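Local coordinates for Alpha/beta hydrolase family protein (Bacillus anthracis, PDB 3OOS), which is probably a hydrolase of the alpha/beta hydrolase fold, whose natural substrate and reaction are not established, at residues G123-S127 / K128-S132; C241-A244 / N245-N249. One frame throughout, in Å; residues are numbered along the deposited sequence. Where two conformers were deposited one is given.

Interaction 1: residues G123-S127 / K128-S132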
loop_
_atom_site.group_PDB
_atom_site.type_symbol
_atom_site.label_atom_id
_atom_site.label_comp_id
_atom_site.label_asym_id
_atom_site.label_seq_id
_atom_site.Cartn_x
_atom_site.Cartn_y
_atom_site.Cartn_z
ATOM N N GLY A 123 5.894 -1.402 5.611
ATOM C CA GLY A 123 6.869 -0.461 5.050
ATOM C C GLY A 123 6.413 0.986 4.981
ATOM O O GLY A 123 6.665 1.674 3.991
ATOM N N ALA A 124 5.751 1.454 6.034
ATOM C CA ALA A 124 5.165 2.791 6.016
ATOM C C ALA A 124 5.821 3.735 7.018
ATOM O O ALA A 124 6.882 3.440 7.576
ATOM C CB ALA A 124 3.651 2.711 6.240
ATOM N N ALA A 125 5.191 4.886 7.220
ATOM C CA ALA A 125 5.671 5.878 8.171
ATOM C C ALA A 125 4.470 6.640 8.694
ATOM O O ALA A 125 3.453 6.744 8.007
ATOM C CB ALA A 125 6.659 6.823 7.507
ATOM N N ALA A 126 4.593 7.165 9.909
ATOM C CA ALA A 126 3.515 7.918 10.552
ATOM C C ALA A 126 3.534 9.408 10.191
ATOM O O ALA A 126 2.634 10.158 10.580
ATOM C CB ALA A 126 3.576 7.730 12.069
ATOM N N SER A 127 4.563 9.838 9.463
ATOM C CA SER A 127 4.647 11.220 8.987
ATOM C C SER A 127 5.534 11.321 7.752
ATOM O O SER A 127 6.158 10.342 7.340
ATOM C CB SER A 127 5.187 12.146 10.081
ATOM O OG SER A 127 6.602 12.070 10.144
ATOM N N LYS A 128 5.587 12.521 7.179
ATOM C CA LYS A 128 6.424 12.812 6.017
ATOM C C LYS A 128 7.930 12.751 6.314
ATOM O O LYS A 128 8.744 12.837 5.390
ATOM C CB LYS A 128 6.059 14.191 5.452
ATOM C CG LYS A 128 6.377 15.367 6.367
ATOM C CD LYS A 128 6.092 16.687 5.665
ATOM C CE LYS A 128 6.425 17.874 6.553
ATOM N NZ LYS A 128 6.095 19.162 5.877
ATOM N N GLU A 129 8.283 12.583 7.592
ATOM C CA GLU A 129 9.685 12.656 7.994
ATOM C C GLU A 129 10.555 11.511 7.451
ATOM O O GLU A 129 11.785 11.611 7.470
ATOM C CB GLU A 129 9.824 12.842 9.511
ATOM C CG GLU A 129 9.276 14.187 9.985
ATOM C CD GLU A 129 9.689 14.547 11.399
ATOM O OE1 GLU A 129 9.269 15.621 11.879
ATOM O OE2 GLU A 129 10.430 13.767 12.031
ATOM N N TYR A 130 9.931 10.457 6.922
ATOM C CA TYR A 130 10.691 9.369 6.290
ATOM C C TYR A 130 11.584 9.886 5.155
ATOM O O TYR A 130 12.707 9.420 4.987
ATOM C CB TYR A 130 9.773 8.244 5.783
ATOM C CG TYR A 130 8.900 8.629 4.608
ATOM C CD1 TYR A 130 9.287 8.339 3.295
ATOM C CD2 TYR A 130 7.685 9.277 4.808
ATOM C CE1 TYR A 130 8.481 8.697 2.212
ATOM C CE2 TYR A 130 6.877 9.640 3.742
ATOM C CZ TYR A 130 7.278 9.349 2.448
ATOM O OH TYR A 130 6.465 9.707 1.401
ATOM N N ALA A 131 11.088 10.865 4.402
ATOM C CA ALA A 131 11.807 11.381 3.238
ATOM C C ALA A 131 12.935 12.348 3.615
ATOM O O ALA A 131 13.671 12.812 2.739
ATOM C CB ALA A 131 10.839 12.029 2.251
ATOM N N SER A 132 13.059 12.642 4.909
ATOM C CA SER A 132 14.139 13.484 5.423
ATOM C C SER A 132 15.152 12.677 6.236
ATOM O O SER A 132 16.059 13.240 6.863
ATOM C CB SER A 132 13.574 14.638 6.259
ATOM O OG SER A 132 12.901 15.572 5.435
#

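Interaction 2: residues C241-A244 / N245-N249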
loop_
_atom_site.group_PDB
_atom_site.type_symbol
_atom_site.label_atom_id
_atom_site.label_comp_id
_atom_site.label_asym_id
_atom_site.label_seq_id
_atom_site.Cartn_x
_atom_site.Cartn_y
_atom_site.Cartn_z
ATOM N N CYS A 241 9.059 0.910 13.322
ATOM C CA CYS A 241 9.245 0.845 14.774
ATOM C C CYS A 241 8.449 1.943 15.472
ATOM O O CYS A 241 7.791 1.692 16.489
ATOM C CB CYS A 241 10.721 0.955 15.146
ATOM S SG CYS A 241 11.688 -0.460 14.641
ATOM N N GLU A 242 8.496 3.153 14.910
ATOM C CA GLU A 242 7.755 4.277 15.469
ATOM C C GLU A 242 6.251 4.013 15.461
ATOM O O GLU A 242 5.584 4.203 16.477
ATOM C CB GLU A 242 8.061 5.578 14.720
ATOM C CG GLU A 242 7.216 6.754 15.209
ATOM C CD GLU A 242 7.578 8.070 14.558
ATOM O OE1 GLU A 242 7.623 8.134 13.313
ATOM O OE2 GLU A 242 7.803 9.048 15.300
ATOM N N ILE A 243 5.726 3.577 14.315
ATOM C CA ILE A 243 4.302 3.251 14.202
ATOM C C ILE A 243 3.871 2.244 15.272
ATOM O O ILE A 243 2.887 2.469 15.983
ATOM C CB ILE A 243 3.942 2.708 12.797
ATOM C CG1 ILE A 243 4.082 3.809 11.739
ATOM C CG2 ILE A 243 2.522 2.150 12.786
ATOM C CD1 ILE A 243 4.146 3.280 10.303
ATOM N N ALA A 244 4.612 1.145 15.385
ATOM C CA ALA A 244 4.274 0.084 16.334
ATOM C C ALA A 244 4.367 0.537 17.789
ATOM O O ALA A 244 3.606 0.064 18.636
ATOM C CB ALA A 244 5.139 -1.138 16.096
ATOM N N ASN A 245 5.290 1.452 18.080
ATOM C CA ASN A 245 5.399 2.011 19.426
ATOM C C ASN A 245 4.233 2.939 19.779
ATOM O O ASN A 245 3.708 2.895 20.899
ATOM C CB ASN A 245 6.729 2.744 19.613
ATOM C CG ASN A 245 6.827 3.423 20.965
ATOM O OD1 ASN A 245 7.024 2.767 21.993
ATOM N ND2 ASN A 245 6.667 4.741 20.975
ATOM N N LEU A 246 3.830 3.768 18.820
ATOM C CA LEU A 246 2.806 4.787 19.065
ATOM C C LEU A 246 1.408 4.198 19.247
ATOM O O LEU A 246 0.644 4.655 20.098
ATOM C CB LEU A 246 2.809 5.837 17.947
ATOM C CG LEU A 246 4.018 6.776 17.900
ATOM C CD1 LEU A 246 3.969 7.642 16.651
ATOM C CD2 LEU A 246 4.122 7.638 19.161
ATOM N N ILE A 247 1.084 3.183 18.452
ATOM C CA ILE A 247 -0.218 2.525 18.541
ATOM C C ILE A 247 -0.228 1.581 19.752
ATOM O O ILE A 247 0.594 0.669 19.825
ATOM C CB ILE A 247 -0.550 1.752 17.244
ATOM C CG1 ILE A 247 -0.619 2.717 16.052
ATOM C CG2 ILE A 247 -1.865 0.987 17.395
ATOM C CD1 ILE A 247 -0.739 2.025 14.701
ATOM N N PRO A 248 -1.156 1.805 20.706
ATOM C CA PRO A 248 -1.168 1.035 21.957
ATOM C C PRO A 248 -1.225 -0.487 21.790
ATOM O O PRO A 248 -0.539 -1.200 22.524
ATOM C CB PRO A 248 -2.427 1.539 22.672
ATOM C CG PRO A 248 -2.646 2.898 22.143
ATOM C CD PRO A 248 -2.150 2.895 20.722
ATOM N N ASN A 249 -2.021 -0.979 20.841
ATOM C CA ASN A 249 -2.215 -2.424 20.682
ATOM C C ASN A 249 -1.551 -3.001 19.428
ATOM O O ASN A 249 -2.085 -3.922 18.796
ATOM C CB ASN A 249 -3.710 -2.775 20.715
ATOM C CG ASN A 249 -4.403 -2.283 21.979
ATOM O OD1 ASN A 249 -5.359 -1.506 21.915
ATOM N ND2 ASN A 249 -3.923 -2.729 23.130
HETATM O O HOH W 1 2.685 0.281 21.021
#

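Interaction 1: residues G123-S127 / K128-S132
Ser127 turns its hydroxyl back on the chain that follows it: OG accepts a hydrogen bond from the N-H of Glu129, with Ser127 OG 3.1 Å from Glu129 N and an N-H...O angle of 162°. This ST turn occurs where the loop enters the short 3-10 segment 128-132. The hydroxyl is set between its own backbone N and carbonyl carbon (chi1 81°), which brings OG round to the amide two residues on and also lays Ser127 OG 3.4 Å from Glu129 CB. Tyr130 comes at the same bend from within the 3-10 turn. The carbonyl oxygen of Ser127 lies at the edge of the Tyr130 ring, near the ring plane, with Ser127 O 3.1 Å from CD2 of Tyr130. Ala125 CB lies 3.8 Å from both CB and CD2 of Tyr130, oblique to the ring. Lys128 follows Ser127 directly and its extended side chain leads away, with NZ hydrogen-bonded to the carbonyl of Lys209. The hydroxyl of Tyr130 binds a tetraethylene glycol, probably from the crystallisation liquor, not far from a GxSxG sequence that resembles a nucleophile elbow. The bend follows strand 116-122 of the central sheet; Phe239 of helix 237-246 touches both Ala125 and Tyr130, while helix 214-217 lies against Ala126 and Ser127.

Interaction 2: residues C241-A244 / N245-N249
Leu246 lies along the last turn of its helix beside Glu242, one turn earlier, both side chains pointing the same way. Leu246 CB starts 3.5 Å from Glu242 O, and Leu246 CG comes nearer still, 3.3 Å from that Glu242 oxygen. CG stands anti to the carbonyl carbon of Leu246 (chi1 -70°), and from there Leu246 CD1 reaches the aliphatic part of the glutamate, 3.7 Å from Glu242 CG. The leucine thus packs on the methylene stem of an extended acidic side chain whose carboxylate lies farther out. Beneath this pair run successive helical bonds: Asn245 N, Leu246 N and Ile247 N bond to Cys241 O, Glu242 O and Ile243 O, with Leu246 N 3.0 Å from Glu242 O.

Ile243 and Ile247 form a second pair of neighbours, this one buried, with Ile243 CG2 touching Ile247 CD1 at 3.8 Å. The amide of Ile247 still makes its helical bond to the carbonyl of Ile243, but Ile247 itself departs from helical backbone angles (psi 121°), and Pro248, which lacks an amide hydrogen, follows it. The helix therefore closes with this bond. Helix 237-246 belongs to the beta-alpha-beta crossover from strand 224-229 to strand 250-255. Ile243 and Ala244 rest on Ile226 of the first strand, Ala244 and Cys241 on Leu252 of the second, and Leu246 leans on Arg214 and Leu217 of helix 214-217.

Overall arrangement
Both interactions are local turns on the same side of the molecule, their centres about 14 Å apart, and they meet where CD1 of Ile243 packs on the backbone of Ala124 and Ala125. Interaction 1 is the more buried: a loop leaving strand 116-122, its turn held by a serine hydroxyl, with an aromatic ring packed against it. Interaction 2 is partly exposed, at the end of a crossover helix beside the edge strand 250-255, and rests on repeated main-chain bonds, with two i to i+4 pairs, a leucine on a glutamate stem where the helix is partly exposed and two isoleucines on the buried side. Helix 237-246 is common to the two, supplying Phe239 and Ile243 to the loop, while helix 214-217 touches each.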